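Local structure of PCF11 protein (1SZ9) at residues Thr31-Val45 and Ser69-Phe82. The protein takes part in 3'-end processing of messenger RNA, its CTD-interacting domain recognising the carboxy-terminal domain of RNA polymerase II. Residues are numbered along the deposited sequence; the frame is centred on the assembly and turned at random.
Sequences TKLAEENISCAQYFV and SICKNVGSPYTIYF
Tyr78 reaches across to the end of helix 24-36, where its OH donates a hydrogen bond to Ala34 O (2.7 Å). The hydroxyl comes in from the side of the carbonyl oxygen (C=O...donor 116°), tilted somewhat from the carbonyl plane. The ring goes in as a knob among Ala34, Ala41, Phe44 and Val45: Ala41 CB meets Tyr78 CE1 at 3.4 Å, Val45 CG2 approaches the ring edge, and the hydroxyl lies at the edge of the Phe44 ring. With CG anti to the carbonyl carbon (chi1 -59°), the ring carries its hydroxyl up to Ala34. A phenylalanine in its place would probably leave Ala34 O without this donor and the ring less firmly fixed. Farther along, Val45 lays CG2 over one face of the Phe82 ring, 4.0 Å from its centroid, a CH-pi contact. Ile38 CG2 packs on Pro77 CD (3.8 Å), the proline following a cis peptide bond. On the other flank, Thr31 OG1 and Ser69 OG are 2.7 Å apart, and Val74 CG2 packs against Thr31 CG2 (3.8 Å). Ile70, which also packs on Ala34 CB, places CG2 over one face of the Tyr78 ring, toward its rim.

In the outer shell, Phe12 of helix 3-16 stacks on Phe44, while Thr31 OG1 is hydrogen-bonded to Ile27 O. The short segments 31-36 and 69-73 cross at -53°, and 41-45 packs on 78-82 in a similar way, joining successive turns of the right-handed, all-helical superhelix characteristic of CTD-interacting domains, which resembles armadillo repeats.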
loop_
_atom_site.group_PDB
_atom_site.type_symbol
_atom_site.label_atom_id
_atom_site.label_comp_id
_atom_site.label_asym_id
_atom_site.label_seq_id
_atom_site.Cartn_x
_atom_site.Cartn_y
_atom_site.Cartn_z
ATOM N N THR A 31 3.136 7.912 7.678
ATOM C CA THR A 31 1.865 8.527 7.289
ATOM C C THR A 31 1.908 10.038 7.568
ATOM O O THR A 31 1.427 10.836 6.772
ATOM C CB THR A 31 0.693 7.878 8.076
ATOM O OG1 THR A 31 0.718 6.461 7.858
ATOM C CG2 THR A 31 -0.676 8.440 7.622
ATOM N N LYS A 32 2.491 10.421 8.702
ATOM C CA LYS A 32 2.608 11.827 9.070
ATOM C C LYS A 32 3.557 12.537 8.092
ATOM O O LYS A 32 3.304 13.667 7.692
ATOM C CB LYS A 32 3.123 11.956 10.510
ATOM C CG LYS A 32 2.115 11.519 11.567
ATOM C CD LYS A 32 2.785 11.357 12.941
ATOM C CE LYS A 32 3.359 12.675 13.441
ATOM N NZ LYS A 32 3.937 12.535 14.792
ATOM N N LEU A 33 4.645 11.875 7.705
ATOM C CA LEU A 33 5.570 12.463 6.737
ATOM C C LEU A 33 4.846 12.671 5.389
ATOM O O LEU A 33 5.075 13.662 4.684
ATOM C CB LEU A 33 6.788 11.546 6.527
ATOM C CG LEU A 33 7.900 11.562 7.589
ATOM C CD1 LEU A 33 8.915 10.445 7.330
ATOM C CD2 LEU A 33 8.604 12.933 7.552
ATOM N N ALA A 34 3.981 11.726 5.033
ATOM C CA ALA A 34 3.244 11.810 3.774
ATOM C C ALA A 34 2.216 12.956 3.827
ATOM O O ALA A 34 1.982 13.632 2.839
ATOM C CB ALA A 34 2.560 10.472 3.479
ATOM N N GLU A 35 1.629 13.169 4.996
ATOM C CA GLU A 35 0.651 14.236 5.219
ATOM C C GLU A 35 1.324 15.619 5.163
ATOM O O GLU A 35 0.799 16.569 4.587
ATOM C CB GLU A 35 0.005 14.035 6.601
ATOM C CG GLU A 35 -0.863 15.181 7.146
ATOM C CD GLU A 35 -2.320 15.108 6.681
ATOM O OE1 GLU A 35 -2.836 13.997 6.489
ATOM O OE2 GLU A 35 -2.965 16.161 6.535
ATOM N N GLU A 36 2.505 15.711 5.750
ATOM C CA GLU A 36 3.234 16.967 5.827
ATOM C C GLU A 36 4.088 17.340 4.629
ATOM O O GLU A 36 4.542 18.473 4.519
ATOM C CB GLU A 36 4.112 16.942 7.071
ATOM C CG GLU A 36 3.343 17.018 8.365
ATOM C CD GLU A 36 4.141 16.481 9.532
ATOM O OE1 GLU A 36 5.387 16.628 9.532
ATOM O OE2 GLU A 36 3.522 15.919 10.461
ATOM N N ASN A 37 4.305 16.403 3.720
ATOM C CA ASN A 37 5.150 16.686 2.580
ATOM C C ASN A 37 4.526 16.248 1.273
ATOM O O ASN A 37 5.174 15.597 0.457
ATOM C CB ASN A 37 6.501 16.000 2.787
ATOM C CG ASN A 37 7.195 16.474 4.053
ATOM O OD1 ASN A 37 7.889 17.489 4.042
ATOM N ND2 ASN A 37 6.981 15.758 5.164
ATOM N N ILE A 38 3.265 16.608 1.074
ATOM C CA ILE A 38 2.584 16.236 -0.142
ATOM C C ILE A 38 3.379 16.624 -1.380
ATOM O O ILE A 38 3.260 15.994 -2.425
ATOM C CB ILE A 38 1.172 16.843 -0.191
ATOM C CG1 ILE A 38 0.264 16.060 0.770
ATOM C CG2 ILE A 38 0.631 16.820 -1.637
ATOM C CD1 ILE A 38 -1.199 16.528 0.788
ATOM N N SER A 39 4.222 17.644 -1.260
ATOM C CA SER A 39 5.031 18.052 -2.398
ATOM C C SER A 39 5.996 16.932 -2.816
ATOM O O SER A 39 6.503 16.932 -3.943
ATOM C CB SER A 39 5.804 19.336 -2.058
ATOM O OG SER A 39 6.268 19.314 -0.713
ATOM N N CYS A 40 6.246 15.977 -1.917
ATOM C CA CYS A 40 7.150 14.852 -2.209
ATOM C C CYS A 40 6.388 13.556 -2.446
ATOM O O CYS A 40 6.986 12.477 -2.485
ATOM C CB CYS A 40 8.116 14.606 -1.040
ATOM S SG CYS A 40 9.275 15.939 -0.666
ATOM N N ALA A 41 5.070 13.664 -2.576
ATOM C CA ALA A 41 4.213 12.503 -2.763
ATOM C C ALA A 41 4.717 11.456 -3.764
ATOM O O ALA A 41 4.803 10.270 -3.445
ATOM C CB ALA A 41 2.804 12.960 -3.143
ATOM N N GLN A 42 5.046 11.865 -4.978
ATOM C CA GLN A 42 5.505 10.869 -5.938
ATOM C C GLN A 42 6.763 10.116 -5.467
ATOM O O GLN A 42 6.934 8.926 -5.775
ATOM C CB GLN A 42 5.730 11.506 -7.311
ATOM C CG GLN A 42 6.252 10.512 -8.343
ATOM C CD GLN A 42 5.983 10.941 -9.772
ATOM O OE1 GLN A 42 5.905 12.137 -10.075
ATOM N NE2 GLN A 42 5.851 9.957 -10.669
ATOM N N TYR A 43 7.627 10.791 -4.708
ATOM C CA TYR A 43 8.836 10.152 -4.196
ATOM C C TYR A 43 8.461 9.098 -3.177
ATOM O O TYR A 43 9.021 8.010 -3.179
ATOM C CB TYR A 43 9.775 11.174 -3.558
ATOM C CG TYR A 43 10.373 12.106 -4.580
ATOM C CD1 TYR A 43 11.132 11.604 -5.637
ATOM C CD2 TYR A 43 10.138 13.478 -4.529
ATOM C CE1 TYR A 43 11.633 12.436 -6.617
ATOM C CE2 TYR A 43 10.640 14.327 -5.512
ATOM C CZ TYR A 43 11.382 13.796 -6.550
ATOM O OH TYR A 43 11.863 14.617 -7.538
ATOM N N PHE A 44 7.506 9.427 -2.313
ATOM C CA PHE A 44 7.050 8.482 -1.296
ATOM C C PHE A 44 6.349 7.293 -1.968
ATOM O O PHE A 44 6.532 6.150 -1.567
ATOM C CB PHE A 44 6.105 9.175 -0.308
ATOM C CG PHE A 44 6.738 10.322 0.435
ATOM C CD1 PHE A 44 8.120 10.409 0.568
ATOM C CD2 PHE A 44 5.950 11.299 1.040
ATOM C CE1 PHE A 44 8.714 11.453 1.296
ATOM C CE2 PHE A 44 6.531 12.345 1.771
ATOM C CZ PHE A 44 7.921 12.417 1.896
ATOM N N VAL A 45 5.555 7.554 -3.001
ATOM C CA VAL A 45 4.886 6.454 -3.692
ATOM C C VAL A 45 5.903 5.489 -4.303
ATOM O O VAL A 45 5.801 4.270 -4.138
ATOM C CB VAL A 45 3.938 6.981 -4.789
ATOM C CG1 VAL A 45 3.438 5.823 -5.666
ATOM C CG2 VAL A 45 2.748 7.670 -4.131
ATOM N N SER A 69 -2.170 2.775 5.135
ATOM C CA SER A 69 -2.319 3.840 6.132
ATOM C C SER A 69 -2.280 5.221 5.473
ATOM O O SER A 69 -3.128 6.072 5.737
ATOM C CB SER A 69 -1.229 3.709 7.210
ATOM O OG SER A 69 -1.339 4.724 8.195
ATOM N N ILE A 70 -1.308 5.433 4.595
ATOM C CA ILE A 70 -1.195 6.699 3.890
ATOM C C ILE A 70 -2.459 7.009 3.071
ATOM O O ILE A 70 -2.984 8.127 3.109
ATOM C CB ILE A 70 0.060 6.691 2.977
ATOM C CG1 ILE A 70 1.321 6.807 3.854
ATOM C CG2 ILE A 70 -0.023 7.812 1.923
ATOM C CD1 ILE A 70 2.602 6.407 3.130
ATOM N N CYS A 71 -2.969 6.023 2.341
ATOM C CA CYS A 71 -4.170 6.253 1.552
ATOM C C CYS A 71 -5.428 6.497 2.385
ATOM O O CYS A 71 -6.213 7.394 2.084
ATOM C CB CYS A 71 -4.405 5.088 0.600
ATOM S SG CYS A 71 -3.190 5.042 -0.716
ATOM N N LYS A 72 -5.624 5.694 3.424
ATOM C CA LYS A 72 -6.793 5.835 4.289
ATOM C C LYS A 72 -6.797 7.085 5.179
ATOM O O LYS A 72 -7.852 7.640 5.465
ATOM C CB LYS A 72 -6.923 4.617 5.195
ATOM C CG LYS A 72 -7.610 3.432 4.542
ATOM C CD LYS A 72 -7.689 2.268 5.502
ATOM C CE LYS A 72 -8.453 1.092 4.901
ATOM N NZ LYS A 72 -8.326 -0.080 5.804
ATOM N N ASN A 73 -5.624 7.525 5.618
ATOM C CA ASN A 73 -5.557 8.667 6.521
ATOM C C ASN A 73 -5.194 9.992 5.890
ATOM O O ASN A 73 -5.567 11.042 6.409
ATOM C CB ASN A 73 -4.599 8.356 7.670
ATOM C CG ASN A 73 -5.028 7.125 8.443
ATOM O OD1 ASN A 73 -6.157 7.056 8.924
ATOM N ND2 ASN A 73 -4.139 6.145 8.555
ATOM N N VAL A 74 -4.447 9.946 4.795
ATOM C CA VAL A 74 -4.069 11.164 4.107
ATOM C C VAL A 74 -5.014 11.332 2.922
ATOM O O VAL A 74 -5.596 12.399 2.738
ATOM C CB VAL A 74 -2.609 11.122 3.599
ATOM C CG1 VAL A 74 -2.203 12.501 3.053
ATOM C CG2 VAL A 74 -1.671 10.724 4.736
ATOM N N GLY A 75 -5.177 10.264 2.141
ATOM C CA GLY A 75 -6.044 10.301 0.973
ATOM C C GLY A 75 -5.301 10.857 -0.224
ATOM O O GLY A 75 -4.166 10.465 -0.488
ATOM N N SER A 76 -5.930 11.780 -0.947
ATOM C CA SER A 76 -5.305 12.382 -2.113
ATOM C C SER A 76 -4.019 13.114 -1.722
ATOM O O SER A 76 -3.905 13.637 -0.626
ATOM C CB SER A 76 -6.272 13.362 -2.793
ATOM O OG SER A 76 -5.711 13.831 -4.023
ATOM N N PRO A 77 -3.026 13.142 -2.617
ATOM C CA PRO A 77 -2.994 12.552 -3.965
ATOM C C PRO A 77 -2.513 11.088 -3.984
ATOM O O PRO A 77 -2.382 10.462 -5.053
ATOM C CB PRO A 77 -2.028 13.464 -4.692
ATOM C CG PRO A 77 -0.995 13.690 -3.645
ATOM C CD PRO A 77 -1.819 13.952 -2.381
ATOM N N TYR A 78 -2.251 10.546 -2.801
ATOM C CA TYR A 78 -1.771 9.172 -2.702
ATOM C C TYR A 78 -2.765 8.128 -3.230
ATOM O O TYR A 78 -2.366 7.198 -3.921
ATOM C CB TYR A 78 -1.371 8.886 -1.254
ATOM C CG TYR A 78 -0.285 9.818 -0.773
ATOM C CD1 TYR A 78 1.040 9.670 -1.199
ATOM C CD2 TYR A 78 -0.593 10.885 0.076
ATOM C CE1 TYR A 78 2.033 10.572 -0.786
ATOM C CE2 TYR A 78 0.384 11.789 0.487
ATOM C CZ TYR A 78 1.688 11.628 0.056
ATOM O OH TYR A 78 2.627 12.537 0.482
ATOM N N THR A 79 -4.052 8.292 -2.923
ATOM C CA THR A 79 -5.074 7.372 -3.402
ATOM C C THR A 79 -5.046 7.335 -4.935
ATOM O O THR A 79 -5.263 6.288 -5.554
ATOM C CB THR A 79 -6.494 7.815 -2.963
ATOM O OG1 THR A 79 -6.639 9.219 -3.209
ATOM C CG2 THR A 79 -6.751 7.508 -1.481
ATOM N N ILE A 80 -4.784 8.491 -5.542
ATOM C CA ILE A 80 -4.724 8.604 -6.994
ATOM C C ILE A 80 -3.437 7.988 -7.522
ATOM O O ILE A 80 -3.468 7.144 -8.417
ATOM C CB ILE A 80 -4.802 10.093 -7.441
ATOM C CG1 ILE A 80 -6.168 10.675 -7.054
ATOM C CG2 ILE A 80 -4.583 10.215 -8.943
ATOM C CD1 ILE A 80 -6.264 12.178 -7.222
ATOM N N TYR A 81 -2.306 8.396 -6.958
ATOM C CA TYR A 81 -1.019 7.880 -7.404
ATOM C C TYR A 81 -0.824 6.370 -7.253
ATOM O O TYR A 81 -0.354 5.731 -8.183
ATOM C CB TYR A 81 0.119 8.607 -6.693
ATOM C CG TYR A 81 0.184 10.098 -6.974
ATOM C CD1 TYR A 81 -0.708 10.711 -7.869
ATOM C CD2 TYR A 81 1.136 10.894 -6.340
ATOM C CE1 TYR A 81 -0.652 12.085 -8.122
ATOM C CE2 TYR A 81 1.208 12.265 -6.581
ATOM C CZ TYR A 81 0.310 12.856 -7.470
ATOM O OH TYR A 81 0.366 14.212 -7.681
ATOM N N PHE A 82 -1.156 5.803 -6.087
ATOM C CA PHE A 82 -1.000 4.351 -5.878
ATOM C C PHE A 82 -1.959 3.532 -6.747
ATOM O O PHE A 82 -1.694 2.360 -7.014
ATOM C CB PHE A 82 -1.242 3.972 -4.406
ATOM C CG PHE A 82 -0.076 4.240 -3.504
ATOM C CD1 PHE A 82 1.158 3.593 -3.720
ATOM C CD2 PHE A 82 -0.204 5.108 -2.411
ATOM C CE1 PHE A 82 2.248 3.801 -2.856
ATOM C CE2 PHE A 82 0.871 5.320 -1.551
ATOM C CZ PHE A 82 2.103 4.664 -1.772
#